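Long-range contacts in intracellular exo-alpha-(1->5)-L-arabinofuranosidase (PDB 2Y2W), which cleaves terminal alpha-(1->5)-linked L-arabinofuranosyl residues from arabinans and also acts on wheat arabinoxylan, helping to degrade the plant cell wall: residues 162-167 / 207-212; 215-220 / 260-265; 228-233 / 268-273. All coordinates share one frame; numbering follows the deposited sequence.

Contact 1 of 3, residues 162-167 / 207-212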
loop_
_atom_site.group_PDB
_atom_site.type_symbol
_atom_site.label_atom_id
_atom_site.label_comp_id
_atom_site.label_asym_id
_atom_site.label_seq_id
_atom_site.Cartn_x
_atom_site.Cartn_y
_atom_site.Cartn_z
ATOM N N GLU D 162 -23.152 -15.828 17.544
ATOM C CA GLU D 162 -22.737 -15.387 16.217
ATOM C C GLU D 162 -21.317 -14.817 16.295
ATOM O O GLU D 162 -20.903 -14.317 17.345
ATOM C CB GLU D 162 -23.712 -14.312 15.737
ATOM C CG GLU D 162 -23.542 -13.830 14.301
ATOM C CD GLU D 162 -24.512 -12.710 13.946
ATOM O OE1 GLU D 162 -25.399 -12.391 14.772
ATOM O OE2 GLU D 162 -24.390 -12.144 12.837
ATOM N N ILE D 163 -20.577 -14.898 15.190
ATOM C CA ILE D 163 -19.215 -14.352 15.119
ATOM C C ILE D 163 -19.176 -13.033 14.355
ATOM O O ILE D 163 -19.743 -12.918 13.268
ATOM C CB ILE D 163 -18.214 -15.342 14.463
ATOM C CG1 ILE D 163 -18.145 -16.646 15.258
ATOM C CG2 ILE D 163 -16.821 -14.711 14.345
ATOM C CD1 ILE D 163 -17.385 -17.754 14.564
ATOM N N MET D 164 -18.507 -12.045 14.941
ATOM C CA MET D 164 -18.236 -10.779 14.273
ATOM C C MET D 164 -16.734 -10.694 13.987
ATOM O O MET D 164 -15.936 -10.356 14.866
ATOM C CB MET D 164 -18.706 -9.611 15.140
ATOM C CG MET D 164 -18.854 -8.298 14.390
ATOM S SD MET D 164 -18.884 -6.873 15.494
ATOM C CE MET D 164 -20.450 -7.095 16.339
ATOM N N LEU D 165 -16.354 -11.020 12.755
ATOM C CA LEU D 165 -14.944 -11.192 12.415
ATOM C C LEU D 165 -14.288 -9.909 11.931
ATOM O O LEU D 165 -14.737 -9.296 10.966
ATOM C CB LEU D 165 -14.764 -12.313 11.385
ATOM C CG LEU D 165 -13.364 -12.899 11.171
ATOM C CD1 LEU D 165 -12.665 -13.227 12.486
ATOM C CD2 LEU D 165 -13.451 -14.140 10.299
ATOM N N ALA D 166 -13.222 -9.513 12.619
ATOM C CA ALA D 166 -12.441 -8.344 12.246
ATOM C C ALA D 166 -11.214 -8.772 11.451
ATOM O O ALA D 166 -10.550 -9.753 11.801
ATOM C CB ALA D 166 -12.031 -7.572 13.479
ATOM N N VAL D 167 -10.923 -8.040 10.378
ATOM C CA VAL D 167 -9.747 -8.324 9.550
ATOM C C VAL D 167 -8.675 -7.250 9.706
ATOM O O VAL D 167 -8.984 -6.091 9.995
ATOM C CB VAL D 167 -10.101 -8.512 8.043
ATOM C CG1 VAL D 167 -10.827 -9.839 7.817
ATOM C CG2 VAL D 167 -10.920 -7.336 7.510
ATOM N N ILE D 207 -20.212 -16.537 8.411
ATOM C CA ILE D 207 -19.964 -15.299 9.134
ATOM C C ILE D 207 -20.500 -14.121 8.312
ATOM O O ILE D 207 -19.993 -13.821 7.229
ATOM C CB ILE D 207 -18.469 -15.143 9.497
ATOM C CG1 ILE D 207 -18.041 -16.304 10.403
ATOM C CG2 ILE D 207 -18.208 -13.790 10.167
ATOM C CD1 ILE D 207 -16.557 -16.365 10.715
ATOM N N LYS D 208 -21.553 -13.492 8.836
ATOM C CA LYS D 208 -22.242 -12.376 8.183
ATOM C C LYS D 208 -21.584 -11.027 8.449
ATOM O O LYS D 208 -21.314 -10.263 7.519
ATOM C CB LYS D 208 -23.693 -12.304 8.661
ATOM C CG LYS D 208 -24.721 -12.903 7.722
ATOM C CD LYS D 208 -26.120 -12.740 8.312
ATOM C CE LYS D 208 -27.202 -13.025 7.284
ATOM N NZ LYS D 208 -28.560 -12.750 7.835
ATOM N N MET D 209 -21.345 -10.740 9.727
ATOM C CA MET D 209 -20.878 -9.429 10.160
ATOM C C MET D 209 -19.352 -9.370 10.259
ATOM O O MET D 209 -18.733 -10.160 10.978
ATOM C CB MET D 209 -21.535 -9.053 11.492
ATOM C CG MET D 209 -21.554 -7.570 11.794
ATOM S SD MET D 209 -22.627 -7.217 13.196
ATOM C CE MET D 209 -22.260 -5.488 13.484
ATOM N N TRP D 210 -18.767 -8.425 9.526
ATOM C CA TRP D 210 -17.316 -8.267 9.447
ATOM C C TRP D 210 -16.895 -6.842 9.782
ATOM O O TRP D 210 -17.518 -5.881 9.326
ATOM C CB TRP D 210 -16.807 -8.612 8.045
ATOM C CG TRP D 210 -16.962 -10.048 7.648
ATOM C CD1 TRP D 210 -18.127 -10.704 7.377
ATOM C CD2 TRP D 210 -15.910 -11.001 7.445
ATOM N NE1 TRP D 210 -17.869 -12.009 7.037
ATOM C CE2 TRP D 210 -16.517 -12.217 7.068
ATOM C CE3 TRP D 210 -14.514 -10.946 7.548
ATOM C CZ2 TRP D 210 -15.779 -13.366 6.792
ATOM C CZ3 TRP D 210 -13.782 -12.088 7.275
ATOM C CH2 TRP D 210 -14.416 -13.283 6.901
ATOM N N CYS D 211 -15.830 -6.715 10.567
ATOM C CA CYS D 211 -15.238 -5.415 10.862
ATOM C C CYS D 211 -14.002 -5.177 9.999
ATOM O O CYS D 211 -13.006 -5.899 10.103
ATOM C CB CYS D 211 -14.885 -5.299 12.345
ATOM S SG CYS D 211 -16.305 -5.439 13.431
ATOM N N ILE D 212 -14.083 -4.165 9.141
ATOM C CA ILE D 212 -12.985 -3.828 8.248
ATOM C C ILE D 212 -11.969 -2.961 8.992
ATOM O O ILE D 212 -12.052 -1.728 8.994
ATOM C CB ILE D 212 -13.494 -3.153 6.950
ATOM C CG1 ILE D 212 -14.606 -3.998 6.320
ATOM C CG2 ILE D 212 -12.354 -2.969 5.954
ATOM C CD1 ILE D 212 -15.536 -3.236 5.414
#
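L165 and W210 pack side by side where two neighbouring parallel strands, 162-167 and 209-212, meet as the third and fourth staves of the (beta/alpha)8 barrel. The short strand axes cross at -23°, and three backbone bonds join them: L165 N to M209 O, C211 N to L165 O (2.8 Å) and V167 N to C211 O.

On the outer face, L165 runs along the indole. Its CB lies over one ring face as a CH-pi contact, 4.2 Å from the W210 six-membered-ring centroid, and also meets I207 CG2. L165 CG then passes W210 CZ3 at 4.0 Å. At the tip, L165 CD2 reaches W210 CH2 at 3.6 Å and I207 CD1 at 3.8 Å. With chi1 at -164°, L165 CG sits anti to its backbone N, a torsion that carries the leucine along the indole. V167 CG1 approaches the same ring at its edge, and helix 174-185 packs against this layer.

The other face (M164, A166, M209, C211) looks into the barrel, A166 lying near N214 and E340, sugar-site residues by similarity. M164 and M209 lie alongside each other, M164 CE touching M209 CE at 3.7 Å. M164 SD touches C211 SG at 3.6 Å; A166 CB meets C211 CB further along. On the outer face, the indole is further held by W210 NE1, which donates to I207 O at 2.8 Å from above the carbonyl plane.

Contact 2 of 3, residues 215-220 / 260-265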
loop_
_atom_site.group_PDB
_atom_site.type_symbol
_atom_site.label_atom_id
_atom_site.label_comp_id
_atom_site.label_asym_id
_atom_site.label_seq_id
_atom_site.Cartn_x
_atom_site.Cartn_y
_atom_site.Cartn_z
ATOM N N GLU D 215 -9.967 0.508 14.965
ATOM C CA GLU D 215 -9.517 1.802 15.497
ATOM C C GLU D 215 -8.426 2.469 14.655
ATOM O O GLU D 215 -7.395 2.901 15.175
ATOM C CB GLU D 215 -9.057 1.652 16.957
ATOM C CG GLU D 215 -10.182 1.347 17.949
ATOM C CD GLU D 215 -9.703 1.267 19.392
ATOM O OE1 GLU D 215 -8.620 0.694 19.641
ATOM O OE2 GLU D 215 -10.415 1.775 20.284
ATOM N N MET D 216 -8.673 2.562 13.352
ATOM C CA MET D 216 -7.682 3.066 12.402
ATOM C C MET D 216 -7.388 4.563 12.540
ATOM O O MET D 216 -6.440 5.067 11.933
ATOM C CB MET D 216 -8.095 2.720 10.966
ATOM C CG MET D 216 -8.164 1.221 10.687
ATOM S SD MET D 216 -6.600 0.355 10.969
ATOM C CE MET D 216 -5.629 0.972 9.598
ATOM N N ASP D 217 -8.190 5.258 13.347
ATOM C CA ASP D 217 -7.992 6.683 13.627
ATOM C C ASP D 217 -7.042 6.915 14.800
ATOM O O ASP D 217 -6.432 7.980 14.910
ATOM C CB ASP D 217 -9.334 7.380 13.891
ATOM C CG ASP D 217 -10.023 6.883 15.156
ATOM O OD1 ASP D 217 -9.860 5.693 15.506
ATOM O OD2 ASP D 217 -10.734 7.686 15.798
ATOM N N GLY D 218 -6.933 5.921 15.678
ATOM C CA GLY D 218 -6.071 6.015 16.852
ATOM C C GLY D 218 -4.600 5.949 16.485
ATOM O O GLY D 218 -4.184 5.025 15.791
ATOM N N PRO D 219 -3.803 6.935 16.942
ATOM C CA PRO D 219 -2.354 6.959 16.686
ATOM C C PRO D 219 -1.569 5.868 17.430
ATOM O O PRO D 219 -0.358 5.744 17.235
ATOM C CB PRO D 219 -1.930 8.353 17.169
ATOM C CG PRO D 219 -3.196 9.155 17.205
ATOM C CD PRO D 219 -4.257 8.177 17.593
ATOM N N TRP D 220 -2.255 5.093 18.269
ATOM C CA TRP D 220 -1.662 3.931 18.939
ATOM C C TRP D 220 -1.766 2.666 18.075
ATOM O O TRP D 220 -1.135 1.647 18.371
ATOM C CB TRP D 220 -2.342 3.691 20.290
ATOM C CG TRP D 220 -3.822 3.492 20.169
ATOM C CD1 TRP D 220 -4.479 2.313 19.941
ATOM C CD2 TRP D 220 -4.833 4.504 20.250
ATOM N NE1 TRP D 220 -5.834 2.530 19.880
ATOM C CE2 TRP D 220 -6.080 3.864 20.069
ATOM C CE3 TRP D 220 -4.805 5.891 20.464
ATOM C CZ2 TRP D 220 -7.294 4.562 20.092
ATOM C CZ3 TRP D 220 -6.010 6.587 20.488
ATOM C CH2 TRP D 220 -7.239 5.920 20.303
ATOM N N MET D 260 -11.723 12.212 20.529
ATOM C CA MET D 260 -10.905 12.231 19.313
ATOM C C MET D 260 -10.989 13.554 18.548
ATOM O O MET D 260 -12.083 14.090 18.359
ATOM C CB MET D 260 -11.285 11.066 18.389
ATOM C CG MET D 260 -10.788 9.693 18.850
ATOM S SD MET D 260 -8.987 9.561 18.993
ATOM C CE MET D 260 -8.458 9.742 17.289
ATOM N N PRO D 261 -9.829 14.088 18.111
ATOM C CA PRO D 261 -9.801 15.346 17.359
ATOM C C PRO D 261 -10.466 15.217 15.988
ATOM O O PRO D 261 -10.865 16.223 15.395
ATOM C CB PRO D 261 -8.302 15.632 17.202
ATOM C CG PRO D 261 -7.640 14.306 17.348
ATOM C CD PRO D 261 -8.474 13.547 18.330
ATOM N N THR D 262 -10.584 13.981 15.509
ATOM C CA THR D 262 -11.183 13.685 14.211
ATOM C C THR D 262 -12.659 13.252 14.326
ATOM O O THR D 262 -13.270 12.826 13.342
ATOM C CB THR D 262 -10.341 12.627 13.443
ATOM O OG1 THR D 262 -10.825 12.500 12.101
ATOM C CG2 THR D 262 -10.377 11.262 14.144
ATOM N N PHE D 263 -13.221 13.384 15.528
ATOM C CA PHE D 263 -14.608 12.992 15.809
ATOM C C PHE D 263 -15.609 13.706 14.906
ATOM O O PHE D 263 -15.510 14.916 14.686
ATOM C CB PHE D 263 -14.946 13.244 17.282
ATOM C CG PHE D 263 -16.281 12.693 17.710
ATOM C CD1 PHE D 263 -16.532 11.324 17.668
ATOM C CD2 PHE D 263 -17.279 13.543 18.178
ATOM C CE1 PHE D 263 -17.765 10.810 18.069
ATOM C CE2 PHE D 263 -18.513 13.040 18.587
ATOM C CZ PHE D 263 -18.756 11.670 18.531
ATOM N N GLY D 264 -16.563 12.941 14.380
ATOM C CA GLY D 264 -17.569 13.472 13.465
ATOM C C GLY D 264 -17.081 13.541 12.029
ATOM O O GLY D 264 -17.680 12.943 11.136
ATOM N N THR D 265 -15.988 14.271 11.813
ATOM C CA THR D 265 -15.423 14.473 10.473
ATOM C C THR D 265 -14.810 13.198 9.883
ATOM O O THR D 265 -14.767 13.033 8.661
ATOM C CB THR D 265 -14.376 15.609 10.455
ATOM O OG1 THR D 265 -13.441 15.418 11.523
ATOM C CG2 THR D 265 -15.053 16.965 10.621
#
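The rim of the active-site end of the (beta/alpha)8 barrel is where this contact lies, between the loops that follow strands 209-212 and 249-252. Each loop makes a type I beta turn, E215 to G218 in one and M260 to F263 in the other. E215 is, by similarity to relatives, the proton donor/acceptor of catalysis.

M260 does most of the bridging. Its chain bends at both chi2 (-60°) and chi3 (-66°), curling the methyl back onto D217: M260 CE touches D217 OD2 at 3.4 Å and D217 O at 3.6 Å, while M260 CG also lies against OD2. These are van der Waals contacts, since the carboxylate oxygens are hydrogen-bonded away from M260, D217 OD1 to S256 OG. T262 CG2 approaches the same aspartate, 4.0 Å from D217 CB.

On another flank, M260 SD forms a Met-aromatic contact with W220, approaching the ring obliquely, 4.2 Å from W220 CH2. With an alanine in place of M260 the thioether is gone, which is likely to open a gap between the D217 carboxylate and the indole and leave W220 without its sulfur neighbour.

The indole is also packed from within its own loop. G218 CA lies over one face, where a beta carbon on this residue would clash with W220 CZ2. E215 OE2 is hydrogen-bonded to H284 ND1, and its other carboxylate oxygen, OE1, takes a weak but fairly straight bond from W220 NE1 at 3.3 Å, with an N-H...O angle of 162°.

Contact 3 of 3, residues 228-233 / 268-273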
loop_
_atom_site.group_PDB
_atom_site.type_symbol
_atom_site.label_atom_id
_atom_site.label_comp_id
_atom_site.label_asym_id
_atom_site.label_seq_id
_atom_site.Cartn_x
_atom_site.Cartn_y
_atom_site.Cartn_z
ATOM N N GLU D 228 -8.824 10.180 4.879
ATOM C CA GLU D 228 -8.838 9.916 3.436
ATOM C C GLU D 228 -8.253 8.548 3.077
ATOM O O GLU D 228 -8.814 7.831 2.243
ATOM C CB GLU D 228 -8.120 11.032 2.666
ATOM C CG GLU D 228 -8.868 12.371 2.642
ATOM C CD GLU D 228 -10.012 12.423 1.622
ATOM O OE1 GLU D 228 -10.120 11.510 0.772
ATOM O OE2 GLU D 228 -10.804 13.394 1.667
ATOM N N GLU D 229 -7.135 8.192 3.711
ATOM C CA GLU D 229 -6.490 6.894 3.506
ATOM C C GLU D 229 -7.430 5.731 3.819
ATOM O O GLU D 229 -7.527 4.783 3.033
ATOM C CB GLU D 229 -5.214 6.775 4.346
ATOM C CG GLU D 229 -3.966 7.388 3.712
ATOM C CD GLU D 229 -2.818 7.584 4.707
ATOM O OE1 GLU D 229 -2.916 7.106 5.861
ATOM O OE2 GLU D 229 -1.812 8.223 4.331
ATOM N N TYR D 230 -8.118 5.811 4.960
ATOM C CA TYR D 230 -9.042 4.754 5.377
ATOM C C TYR D 230 -10.286 4.697 4.498
ATOM O O TYR D 230 -10.722 3.608 4.120
ATOM C CB TYR D 230 -9.426 4.878 6.859
ATOM C CG TYR D 230 -10.326 3.755 7.340
ATOM C CD1 TYR D 230 -9.818 2.475 7.558
ATOM C CD2 TYR D 230 -11.686 3.972 7.563
ATOM C CE1 TYR D 230 -10.640 1.437 7.988
ATOM C CE2 TYR D 230 -12.521 2.941 7.996
ATOM C CZ TYR D 230 -11.989 1.678 8.203
ATOM O OH TYR D 230 -12.801 0.656 8.633
ATOM N N ALA D 231 -10.846 5.863 4.177
ATOM C CA ALA D 231 -11.994 5.957 3.272
ATOM C C ALA D 231 -11.723 5.214 1.965
ATOM O O ALA D 231 -12.544 4.403 1.528
ATOM C CB ALA D 231 -12.349 7.415 3.001
ATOM N N GLY D 232 -10.566 5.483 1.361
ATOM C CA GLY D 232 -10.127 4.784 0.155
ATOM C C GLY D 232 -9.969 3.285 0.355
ATOM O O GLY D 232 -10.363 2.494 -0.500
ATOM N N ALA D 233 -9.403 2.900 1.496
ATOM C CA ALA D 233 -9.140 1.493 1.799
ATOM C C ALA D 233 -10.421 0.700 2.070
ATOM O O ALA D 233 -10.620 -0.376 1.505
ATOM C CB ALA D 233 -8.172 1.372 2.965
ATOM N N LYS D 268 -17.940 11.257 8.618
ATOM C CA LYS D 268 -18.476 11.927 7.438
ATOM C C LYS D 268 -17.684 11.578 6.180
ATOM O O LYS D 268 -18.263 11.145 5.185
ATOM C CB LYS D 268 -18.519 13.441 7.643
ATOM C CG LYS D 268 -19.505 14.158 6.731
ATOM C CD LYS D 268 -19.877 15.544 7.254
ATOM C CE LYS D 268 -20.757 15.477 8.507
ATOM N NZ LYS D 268 -19.970 15.325 9.767
ATOM N N THR D 269 -16.365 11.752 6.241
ATOM C CA THR D 269 -15.487 11.491 5.101
ATOM C C THR D 269 -15.508 10.014 4.696
ATOM O O THR D 269 -15.675 9.690 3.517
ATOM C CB THR D 269 -14.037 11.936 5.394
ATOM O OG1 THR D 269 -14.040 13.279 5.890
ATOM C CG2 THR D 269 -13.179 11.871 4.134
ATOM N N VAL D 270 -15.353 9.134 5.683
ATOM C CA VAL D 270 -15.284 7.691 5.452
ATOM C C VAL D 270 -16.598 7.132 4.901
ATOM O O VAL D 270 -16.601 6.436 3.881
ATOM C CB VAL D 270 -14.833 6.935 6.738
ATOM C CG1 VAL D 270 -15.115 5.432 6.644
ATOM C CG2 VAL D 270 -13.356 7.190 7.005
ATOM N N LEU D 271 -17.708 7.458 5.560
ATOM C CA LEU D 271 -19.015 6.933 5.163
ATOM C C LEU D 271 -19.515 7.495 3.831
ATOM O O LEU D 271 -20.167 6.782 3.079
ATOM C CB LEU D 271 -20.061 7.130 6.270
ATOM C CG LEU D 271 -19.809 6.456 7.628
ATOM C CD1 LEU D 271 -20.884 6.848 8.630
ATOM C CD2 LEU D 271 -19.704 4.936 7.517
ATOM N N THR D 272 -19.201 8.755 3.535
ATOM C CA THR D 272 -19.612 9.378 2.271
ATOM C C THR D 272 -19.059 8.623 1.059
ATOM O O THR D 272 -19.786 8.374 0.096
ATOM C CB THR D 272 -19.208 10.879 2.202
ATOM O OG1 THR D 272 -19.864 11.600 3.252
ATOM C CG2 THR D 272 -19.596 11.501 0.863
ATOM N N LYS D 273 -17.783 8.250 1.122
ATOM C CA LYS D 273 -17.128 7.556 0.016
ATOM C C LYS D 273 -17.552 6.092 -0.092
ATOM O O LYS D 273 -17.871 5.615 -1.183
ATOM C CB LYS D 273 -15.603 7.665 0.132
ATOM C CG LYS D 273 -14.859 7.281 -1.141
ATOM C CD LYS D 273 -13.430 7.793 -1.126
ATOM C CE LYS D 273 -12.722 7.494 -2.439
ATOM N NZ LYS D 273 -11.335 8.042 -2.458
HETATM O O HOH W 1 -9.873 9.163 -0.395
#
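Apolar packing centres on A231 and V270, whose CA atoms come within 4.3 Å of each other. A231 CB presses on the backbone of the facing helix, 3.8 Å from V270 CA, and also touches V270 CG2. V270 CG2 also reaches the Y230 ring at its edge, near the ring plane, 3.7 Å from Y230 CD2, while V270 CG1 meets Y230 CD2 and CE2. Y230 has its CG anti to the backbone N (chi1 -177°), which swings the ring to the flank of its helix where the valine branches can meet it. On the other flank, the K273 aliphatic chain passes A231, with K273 CD 4.3 Å from A231 CB. E228 bends at chi2 (-79°), bringing its end across T269, where E228 OE2 lies in van der Waals contact with T269 CG2 at 3.7 Å.

The helices, 227-244 and 265-274, are consecutive outer helices of the (beta/alpha)8 barrel, following its fourth and fifth strands. Over these segments their axes approach to 8.4 Å and cross at -22°, nearly parallel. A small alanine at the nearest point suits so close an approach.

Polar interactions lie toward the exposed side. A single water joins E228 to K273: it donates to E228 OE1 (2.6 Å) and to E228 O, and accepts from K273 NZ (2.8 Å). The two charged groups do not touch directly, and the water probably mediates their attraction. The T269 hydroxyl OG1 bonds to the backbone oxygen of T265, one turn earlier in its own helix.

In the fold
All three contacts belong to the (beta/alpha)8 barrel and span the third to fifth beta-alpha units. Contact 1 pairs the third and fourth strands and closes before the others open. Contacts 2 and 3 alternate along the chain: 215-220, 228-233, 260-265, then 268-273, so the fourth and fifth units meet both through their loops and through their helices. The centres of contacts 2 and 3 lie 13 Å apart, whereas contact 1 is 21 Å from contact 2 and 20 Å from contact 3. Y230 ties the layers together: its OH lies 2.5 Å from I212 O, a probable hydrogen bond, and its CE1 packs on M216 CG, beside the probable acid/base E215.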